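Local coordinates for protein putative acetyltransferase Ta0821 (Thermoplasma acidophilum DSM 1728, PDB 3C26) that is a putative acetyltransferase of the GNAT family, probably transferring acyl groups other than amino-acyl groups, at residues Thr21-Thr26 and Leu90-Pro94; Leu39-Met45 and Ala123-Trp127; Gly60-Val64 and Thr74-Glu78. All blocks are in the same frame, centred on the assembly; numbering follows the deposited sequence.

Contact 1. Residues Thr21-Thr26 and Leu90-Pro94; sequences TFTSNT and LRVHP. With NO3 (nitrate ion), chain B.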
loop_
_atom_site.group_PDB
_atom_site.type_symbol
_atom_site.label_atom_id
_atom_site.label_comp_id
_atom_site.label_asym_id
_atom_site.label_seq_id
_atom_site.Cartn_x
_atom_site.Cartn_y
_atom_site.Cartn_z
ATOM N N THR A 21 -10.688 17.596 -16.110
ATOM C CA THR A 21 -11.538 17.143 -14.976
ATOM C C THR A 21 -11.644 15.613 -14.821
ATOM O O THR A 21 -12.218 15.080 -13.862
ATOM C CB THR A 21 -12.946 17.675 -15.099
ATOM O OG1 THR A 21 -13.584 17.053 -16.226
ATOM C CG2 THR A 21 -12.929 19.241 -15.216
ATOM N N PHE A 22 -11.057 14.906 -15.764
ATOM C CA PHE A 22 -11.059 13.428 -15.750
ATOM C C PHE A 22 -10.054 12.895 -14.689
ATOM O O PHE A 22 -9.034 13.542 -14.391
ATOM C CB PHE A 22 -10.638 12.876 -17.130
ATOM C CG PHE A 22 -11.637 13.096 -18.276
ATOM C CD1 PHE A 22 -12.741 13.889 -18.142
ATOM C CD2 PHE A 22 -11.396 12.532 -19.524
ATOM C CE1 PHE A 22 -13.589 14.128 -19.235
ATOM C CE2 PHE A 22 -12.250 12.719 -20.561
ATOM C CZ PHE A 22 -13.346 13.541 -20.431
ATOM N N THR A 23 -10.351 11.722 -14.121
ATOM C CA THR A 23 -9.418 11.040 -13.201
ATOM C C THR A 23 -9.165 9.584 -13.588
ATOM O O THR A 23 -9.958 8.941 -14.257
ATOM C CB THR A 23 -9.910 11.021 -11.721
ATOM O OG1 THR A 23 -11.117 10.260 -11.608
ATOM C CG2 THR A 23 -10.193 12.463 -11.183
ATOM N N SER A 24 -8.014 9.098 -13.143
ATOM C CA SER A 24 -7.632 7.687 -13.282
ATOM C C SER A 24 -8.466 6.765 -12.392
ATOM O O SER A 24 -8.434 5.545 -12.553
ATOM C CB SER A 24 -6.169 7.488 -12.908
ATOM O OG SER A 24 -5.957 7.798 -11.557
ATOM N N ASN A 25 -9.195 7.353 -11.462
ATOM C CA ASN A 25 -10.055 6.626 -10.496
ATOM C C ASN A 25 -11.299 6.159 -11.220
ATOM O O ASN A 25 -12.241 6.893 -11.446
ATOM C CB ASN A 25 -10.389 7.535 -9.291
ATOM C CG ASN A 25 -11.070 6.806 -8.116
ATOM O OD1 ASN A 25 -11.671 5.763 -8.266
ATOM N ND2 ASN A 25 -10.974 7.402 -6.936
ATOM N N THR A 26 -11.278 4.892 -11.588
ATOM C CA THR A 26 -12.347 4.295 -12.373
ATOM C C THR A 26 -13.181 3.318 -11.541
ATOM O O THR A 26 -14.057 2.623 -12.050
ATOM C CB THR A 26 -11.781 3.474 -13.520
ATOM O OG1 THR A 26 -10.962 2.454 -12.957
ATOM C CG2 THR A 26 -10.971 4.353 -14.489
ATOM N N LEU A 90 -5.191 6.489 -19.080
ATOM C CA LEU A 90 -6.628 6.095 -19.061
ATOM C C LEU A 90 -7.388 6.814 -17.928
ATOM O O LEU A 90 -7.199 6.571 -16.727
ATOM C CB LEU A 90 -6.818 4.547 -18.996
ATOM C CG LEU A 90 -8.176 4.024 -19.520
ATOM C CD1 LEU A 90 -8.152 2.475 -19.681
ATOM C CD2 LEU A 90 -9.390 4.440 -18.625
ATOM N N ARG A 91 -8.249 7.726 -18.360
ATOM C CA ARG A 91 -9.045 8.579 -17.456
ATOM C C ARG A 91 -10.468 8.701 -17.924
ATOM O O ARG A 91 -10.772 8.608 -19.097
ATOM C CB ARG A 91 -8.395 9.960 -17.308
ATOM C CG ARG A 91 -7.073 9.867 -16.570
ATOM C CD ARG A 91 -6.429 11.227 -16.325
ATOM N NE ARG A 91 -5.200 11.095 -15.555
ATOM C CZ ARG A 91 -4.563 12.103 -14.960
ATOM N NH1 ARG A 91 -4.999 13.348 -15.062
ATOM N NH2 ARG A 91 -3.509 11.864 -14.211
ATOM N N VAL A 92 -11.348 8.859 -16.947
ATOM C CA VAL A 92 -12.760 9.001 -17.184
ATOM C C VAL A 92 -13.287 10.223 -16.391
ATOM O O VAL A 92 -12.759 10.644 -15.319
ATOM C CB VAL A 92 -13.563 7.716 -16.799
ATOM C CG1 VAL A 92 -12.962 6.427 -17.501
ATOM C CG2 VAL A 92 -13.631 7.536 -15.260
ATOM N N HIS A 93 -14.321 10.799 -16.972
ATOM C CA HIS A 93 -15.060 11.841 -16.309
ATOM C C HIS A 93 -15.604 11.241 -14.992
ATOM O O HIS A 93 -16.019 10.101 -14.949
ATOM C CB HIS A 93 -16.204 12.330 -17.184
ATOM C CG HIS A 93 -17.044 13.357 -16.496
ATOM N ND1 HIS A 93 -18.065 13.025 -15.631
ATOM C CD2 HIS A 93 -16.950 14.709 -16.469
ATOM C CE1 HIS A 93 -18.602 14.132 -15.149
ATOM N NE2 HIS A 93 -17.944 15.168 -15.638
ATOM N N PRO A 94 -15.615 12.016 -13.906
ATOM C CA PRO A 94 -15.927 11.407 -12.612
ATOM C C PRO A 94 -17.332 10.837 -12.458
ATOM O O PRO A 94 -17.555 9.942 -11.648
ATOM C CB PRO A 94 -15.668 12.532 -11.630
ATOM C CG PRO A 94 -14.819 13.451 -12.340
ATOM C CD PRO A 94 -15.195 13.403 -13.759
HETATM N N NO3 B . -3.054 8.256 -14.874
HETATM O O1 NO3 B . -3.979 8.629 -15.808
HETATM O O2 NO3 B . -2.883 9.009 -13.759
HETATM O O3 NO3 B . -2.363 7.090 -15.010
HETATM O O HOH W 1 -7.412 4.281 -14.836
#
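Thr23 and Val92 clip the loop 21-26 onto the end of strand 85-92 through a single antiparallel bridge, a hydrogen-bonded pair. Thr23 N donates to Val92 O at 2.9 Å, and Val92 N donates back to Thr23 O at 3.0 Å. Both N-H groups are well aimed, but each comes in tilted from the carbonyl plane by about 30°. Next to them, Phe22 CA makes a CA-H...O contact of 3.3 Å to Val92 O, and Pro94 CD lies against Thr21 O at 3.4 Å. A water lies between Ser24 O and Leu90 O, within hydrogen-bonding distance of both.

The apolar part centres on Phe22. Its CG stands anti to the carbonyl carbon (chi1 -69°), which lays the ring alongside the backbone of His93, whose N sits over one face near the rim. Ring atom CE1 of Phe22 meets His93 CB at 3.8 Å, the two side chains crossing at about a right angle.

The charged part is Arg91. Its extended chain runs past Ser24 N and grips a nitrate ion, probably from the crystallisation liquor, at the guanidinium edge: NE holds O1 at 2.8 Å and NH2 holds O2 at 3.0 Å, two nearly straight bonds. NH1 forms a salt bridge with Asp50, while Ser24 OG bonds Asp46 and Tyr36.

Strand 85-92 leads toward the turn before helix 101-113, the site that in GNAT relatives binds the pyrophosphate of acetyl-CoA and may do so here. Strand 70-79 runs along its other edge, touching Phe22 and Arg91 through Thr74, and Val92 packs on Leu101 of helix 101-113.

Contact 2. Residues Leu39-Met45 and Ala123-Trp127; sequences LADTGTM and AVYSW. With EDO (1,2-ethanediol), chain H.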
loop_
_atom_site.group_PDB
_atom_site.type_symbol
_atom_site.label_atom_id
_atom_site.label_comp_id
_atom_site.label_asym_id
_atom_site.label_seq_id
_atom_site.Cartn_x
_atom_site.Cartn_y
_atom_site.Cartn_z
ATOM N N LEU A 39 -4.377 5.132 -2.303
ATOM C CA LEU A 39 -3.429 4.231 -2.957
ATOM C C LEU A 39 -2.670 5.009 -4.036
ATOM O O LEU A 39 -1.434 4.919 -4.173
ATOM C CB LEU A 39 -4.133 2.986 -3.504
ATOM C CG LEU A 39 -4.646 1.976 -2.422
ATOM C CD1 LEU A 39 -5.518 0.824 -2.988
ATOM C CD2 LEU A 39 -3.471 1.391 -1.575
ATOM N N ALA A 40 -3.392 5.855 -4.727
ATOM C CA ALA A 40 -2.809 6.600 -5.857
ATOM C C ALA A 40 -1.701 7.548 -5.367
ATOM O O ALA A 40 -0.731 7.807 -6.086
ATOM C CB ALA A 40 -3.908 7.390 -6.629
ATOM N N ASP A 41 -1.869 8.022 -4.136
ATOM C CA ASP A 41 -0.909 8.932 -3.481
ATOM C C ASP A 41 0.408 8.255 -3.167
ATOM O O ASP A 41 1.401 8.914 -2.961
ATOM C CB ASP A 41 -1.485 9.514 -2.194
ATOM C CG ASP A 41 -2.564 10.549 -2.458
ATOM O OD1 ASP A 41 -2.631 11.030 -3.601
ATOM O OD2 ASP A 41 -3.368 10.872 -1.535
ATOM N N THR A 42 0.420 6.932 -3.166
ATOM C CA THR A 42 1.620 6.152 -2.826
ATOM C C THR A 42 2.561 5.971 -4.044
ATOM O O THR A 42 3.590 5.292 -3.964
ATOM C CB THR A 42 1.292 4.785 -2.158
ATOM O OG1 THR A 42 0.709 3.899 -3.098
ATOM C CG2 THR A 42 0.387 4.951 -0.940
ATOM N N GLY A 43 2.157 6.583 -5.160
ATOM C CA GLY A 43 2.898 6.607 -6.404
ATOM C C GLY A 43 2.808 7.936 -7.088
ATOM O O GLY A 43 2.118 8.852 -6.602
ATOM N N THR A 44 3.457 8.058 -8.249
ATOM C CA THR A 44 3.562 9.358 -8.902
ATOM C C THR A 44 3.140 9.378 -10.348
ATOM O O THR A 44 3.273 10.379 -11.038
ATOM C CB THR A 44 4.988 9.925 -8.765
ATOM O OG1 THR A 44 5.898 9.122 -9.511
ATOM C CG2 THR A 44 5.423 9.990 -7.311
HETATM N N MSE A 45 2.566 8.274 -10.800
HETATM C CA MSE A 45 2.086 8.214 -12.166
HETATM C C MSE A 45 0.998 9.254 -12.443
HETATM O O MSE A 45 0.932 9.823 -13.517
HETATM C CB MSE A 45 1.539 6.838 -12.509
HETATM C CG MSE A 45 1.334 6.655 -13.977
HETATM SE SE MSE A 45 1.211 4.784 -14.565
HETATM C CE MSE A 45 -0.404 4.230 -13.635
ATOM N N ALA A 123 1.435 0.270 -18.192
ATOM C CA ALA A 123 1.867 0.193 -16.839
ATOM C C ALA A 123 0.660 0.259 -15.897
ATOM O O ALA A 123 -0.191 1.159 -15.991
ATOM C CB ALA A 123 2.906 1.302 -16.527
ATOM N N VAL A 124 0.597 -0.724 -15.003
ATOM C CA VAL A 124 -0.494 -0.847 -14.020
ATOM C C VAL A 124 0.024 -1.055 -12.583
ATOM O O VAL A 124 0.882 -1.879 -12.350
ATOM C CB VAL A 124 -1.442 -2.021 -14.372
ATOM C CG1 VAL A 124 -2.650 -1.988 -13.502
ATOM C CG2 VAL A 124 -1.798 -1.991 -15.882
ATOM N N TYR A 125 -0.468 -0.248 -11.637
ATOM C CA TYR A 125 -0.065 -0.415 -10.234
ATOM C C TYR A 125 -0.485 -1.784 -9.726
ATOM O O TYR A 125 -1.545 -2.275 -10.060
ATOM C CB TYR A 125 -0.687 0.632 -9.337
ATOM C CG TYR A 125 -0.092 2.020 -9.395
ATOM C CD1 TYR A 125 1.209 2.257 -8.965
ATOM C CD2 TYR A 125 -0.857 3.106 -9.771
ATOM C CE1 TYR A 125 1.736 3.494 -8.973
ATOM C CE2 TYR A 125 -0.339 4.382 -9.733
ATOM C CZ TYR A 125 0.956 4.567 -9.366
ATOM O OH TYR A 125 1.466 5.861 -9.300
ATOM N N SER A 126 0.379 -2.386 -8.919
ATOM C CA SER A 126 0.171 -3.737 -8.345
ATOM C C SER A 126 -1.102 -3.807 -7.477
ATOM O O SER A 126 -1.681 -4.871 -7.289
ATOM C CB SER A 126 1.354 -4.124 -7.459
ATOM O OG SER A 126 1.568 -3.148 -6.430
ATOM N N TRP A 127 -1.537 -2.669 -6.946
ATOM C CA TRP A 127 -2.770 -2.623 -6.090
ATOM C C TRP A 127 -4.053 -2.341 -6.880
ATOM O O TRP A 127 -5.167 -2.362 -6.346
ATOM C CB TRP A 127 -2.632 -1.546 -5.004
ATOM C CG TRP A 127 -2.193 -0.175 -5.511
ATOM C CD1 TRP A 127 -0.934 0.366 -5.378
ATOM C CD2 TRP A 127 -2.983 0.829 -6.140
ATOM N NE1 TRP A 127 -0.890 1.597 -5.936
ATOM C CE2 TRP A 127 -2.135 1.930 -6.390
ATOM C CE3 TRP A 127 -4.328 0.905 -6.545
ATOM C CZ2 TRP A 127 -2.580 3.102 -7.029
ATOM C CZ3 TRP A 127 -4.780 2.087 -7.163
ATOM C CH2 TRP A 127 -3.909 3.159 -7.402
HETATM C C1 EDO H . -0.294 -3.975 -2.202
HETATM O O1 EDO H . -0.028 -2.564 -2.135
HETATM C C2 EDO H . -0.567 -4.373 -3.639
HETATM O O2 EDO H . 0.703 -4.274 -4.247
HETATM O O HOH W 2 -0.395 7.830 -8.817
HETATM O O HOH W 3 1.730 2.683 -5.353
#
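Leu39 CB rests over the face of the Trp127 indole where the end of helix 31-40 meets the residues after strand 119-125, a central strand of the GNAT fold. The indole leaves CB with CG between the backbone N and the carbonyl carbon (chi1 50°), which slides it under the helix end. CB itself borders a bound ethanediol. Over the six-membered ring, Leu39 CB makes a CH-pi contact 3.5 Å from the centroid, almost on the normal, while Tyr125 CB backs the opposite face. CE3 meets Leu39 CD1 at 3.8 Å, and the far corner CH2 reaches Ala40 CB at 4.3 Å. In the ring plane, Trp127 NE1 donates to a water 2.9 Å away. That water donates to Thr42 OG1, which bonds Leu39 O just before the type I turn Ala40-Gly43. Replacing Trp127 by an alanine is likely to leave Leu39 CB without the ring it rests on and the water without its indole donor. Leu35 and Leu39 of the second subunit pack against Trp127 and Leu39 respectively, at the dimer interface.

Farther along, Tyr125 OH accepts from Met45 N at 3.0 Å and donates to a water that bonds Ala40 O. SE of selenomethionine Met45 stands 5.5 Å from the Tyr125 ring centroid, above the face, a distant Met-aromatic contact; the bend at chi3 (64°) turns CE to within 3.9 Å of Tyr125 CE2.

Contact 3. Residues Gly60-Val64 and Thr74-Glu78; sequences GSVYV and TIHME. With EDO (1,2-ethanediol), chain E.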
loop_
_atom_site.group_PDB
_atom_site.type_symbol
_atom_site.label_atom_id
_atom_site.label_comp_id
_atom_site.label_asym_id
_atom_site.label_seq_id
_atom_site.Cartn_x
_atom_site.Cartn_y
_atom_site.Cartn_z
ATOM N N GLY A 60 -1.758 15.360 -30.577
ATOM C CA GLY A 60 -2.615 14.378 -31.267
ATOM C C GLY A 60 -2.483 12.929 -30.831
ATOM O O GLY A 60 -2.836 12.037 -31.576
ATOM N N SER A 61 -1.988 12.685 -29.621
ATOM C CA SER A 61 -1.730 11.318 -29.172
ATOM C C SER A 61 -2.792 10.858 -28.214
ATOM O O SER A 61 -2.759 9.724 -27.709
ATOM C CB SER A 61 -0.332 11.187 -28.545
ATOM O OG SER A 61 -0.195 12.050 -27.453
ATOM N N VAL A 62 -3.754 11.740 -27.976
ATOM C CA VAL A 62 -4.858 11.413 -27.062
ATOM C C VAL A 62 -6.154 11.131 -27.842
ATOM O O VAL A 62 -6.556 11.838 -28.734
ATOM C CB VAL A 62 -5.070 12.455 -25.953
ATOM C CG1 VAL A 62 -6.196 12.025 -25.049
ATOM C CG2 VAL A 62 -3.808 12.644 -25.153
ATOM N N TYR A 63 -6.740 9.996 -27.527
ATOM C CA TYR A 63 -8.011 9.576 -28.115
ATOM C C TYR A 63 -9.052 9.549 -27.019
ATOM O O TYR A 63 -8.745 9.362 -25.826
ATOM C CB TYR A 63 -7.875 8.219 -28.816
ATOM C CG TYR A 63 -7.183 8.371 -30.150
ATOM C CD1 TYR A 63 -5.814 8.578 -30.225
ATOM C CD2 TYR A 63 -7.894 8.356 -31.317
ATOM C CE1 TYR A 63 -5.193 8.783 -31.445
ATOM C CE2 TYR A 63 -7.281 8.558 -32.525
ATOM C CZ TYR A 63 -5.945 8.762 -32.586
ATOM O OH TYR A 63 -5.369 8.954 -33.823
ATOM N N VAL A 64 -10.286 9.760 -27.439
ATOM C CA VAL A 64 -11.407 9.847 -26.519
ATOM C C VAL A 64 -12.611 9.065 -26.961
ATOM O O VAL A 64 -12.777 8.724 -28.138
ATOM C CB VAL A 64 -11.849 11.328 -26.260
ATOM C CG1 VAL A 64 -10.678 12.133 -25.624
ATOM C CG2 VAL A 64 -12.382 12.007 -27.545
ATOM N N THR A 74 -10.417 9.226 -21.774
ATOM C CA THR A 74 -9.201 9.391 -22.571
ATOM C C THR A 74 -8.363 8.147 -22.539
ATOM O O THR A 74 -8.428 7.333 -21.602
ATOM C CB THR A 74 -8.299 10.554 -22.027
ATOM O OG1 THR A 74 -7.866 10.262 -20.673
ATOM C CG2 THR A 74 -9.026 11.892 -22.049
ATOM N N ILE A 75 -7.583 8.000 -23.600
ATOM C CA ILE A 75 -6.470 7.067 -23.624
ATOM C C ILE A 75 -5.331 7.725 -24.422
ATOM O O ILE A 75 -5.578 8.314 -25.481
ATOM C CB ILE A 75 -6.825 5.667 -24.242
ATOM C CG1 ILE A 75 -5.666 4.696 -24.111
ATOM C CG2 ILE A 75 -7.096 5.776 -25.748
ATOM C CD1 ILE A 75 -5.565 4.029 -22.833
ATOM N N HIS A 76 -4.103 7.623 -23.892
ATOM C CA HIS A 76 -2.894 8.068 -24.609
ATOM C C HIS A 76 -2.218 6.875 -25.309
ATOM O O HIS A 76 -2.155 5.791 -24.767
ATOM C CB HIS A 76 -1.904 8.744 -23.644
ATOM C CG HIS A 76 -0.605 9.160 -24.282
ATOM N ND1 HIS A 76 0.627 8.677 -23.871
ATOM C CD2 HIS A 76 -0.353 10.021 -25.299
ATOM C CE1 HIS A 76 1.572 9.211 -24.630
ATOM N NE2 HIS A 76 1.005 10.038 -25.493
HETATM N N MSE A 77 -1.736 7.095 -26.530
HETATM C CA MSE A 77 -0.966 6.088 -27.257
HETATM C C MSE A 77 0.336 6.695 -27.808
HETATM O O MSE A 77 0.374 7.803 -28.328
HETATM C CB MSE A 77 -1.719 5.567 -28.482
HETATM C CG MSE A 77 -3.107 5.159 -28.277
HETATM SE SE MSE A 77 -3.964 4.990 -30.058
HETATM C CE MSE A 77 -5.738 5.182 -29.313
ATOM N N GLU A 78 1.406 5.940 -27.719
ATOM C CA GLU A 78 2.652 6.425 -28.244
ATOM C C GLU A 78 3.509 5.309 -28.786
ATOM O O GLU A 78 3.887 4.399 -28.055
ATOM C CB GLU A 78 3.423 7.229 -27.185
ATOM C CG GLU A 78 4.729 7.718 -27.755
ATOM C CD GLU A 78 5.394 8.777 -26.939
ATOM O OE1 GLU A 78 4.691 9.555 -26.290
ATOM O OE2 GLU A 78 6.643 8.817 -26.960
HETATM C C1 EDO E . 3.014 6.267 -22.063
HETATM O O1 EDO E . 3.413 7.488 -22.669
HETATM C C2 EDO E . 1.805 6.528 -21.207
HETATM O O2 EDO E . 0.733 6.976 -22.002
#
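The hairpin of strands 62-67 and 70-79, part of the antiparallel half of the GNAT sheet, is joined here by Ser61, Val62, Tyr63 and Val64 against Thr74 to Met77. Just before it, Gly60 ends helix 45-58 in a Schellman motif. Tyr63 and Ile75 are the hydrogen-bonded pair: Tyr63 N donates to Ile75 O at 2.9 Å, nearly along the C=O axis, and Ile75 N answers to Tyr63 O at 2.9 Å. Met77 N to Ser61 O, 3.1 Å, carries the pairing one step further.

Val62, Val64, Thr74 and His76 share one face, where Val62 CG1 lies 4.0 Å from Thr74 CB and Val64 CG1 touches Thr74 CG2. The His76 ring stacks on Trp56 of helix 45-58 and has Ser61 OG at its edge; that hydroxyl is hydrogen-bonded to Trp56 O. At another edge of the ring, ND1 is hydrogen-bonded to ethanediol O2.

Tyr63 and Ile75 occupy the other face, Tyr63 CB lying 4.0 Å from Ile75 CG2. Selenomethionine Met77, its CG beside the backbone N (chi1 -49°) and its chain extended beyond, crosses the tyrosine at about a right angle. SE makes an oblique Met-aromatic contact, and the methyl CE presses on Tyr63 CD1 at 3.5 Å.

How the contacts relate
Contact 3 is the buried one, regular strand pairing between a helix on each face of the sheet; contacts 1 and 2 are partly buried. Contact 1 pins a loop, contact 2 sets a helix end and the turn after it, against the end of a strand. Contacts 1 and 3 meet on neighbouring strands 85-92 and 70-79, where Thr74 N probably bonds Arg91 O, and contact 3 is nested inside the loops closed by both others. Contact 2 touches neither, one strand further on at 119-125. Contact 3 relies on backbone bonds with one mixed face and one more apolar, contact 1 on one bridge and an anion-gripping arginine, contact 2 on aromatic rings and bridging waters at the subunit interface.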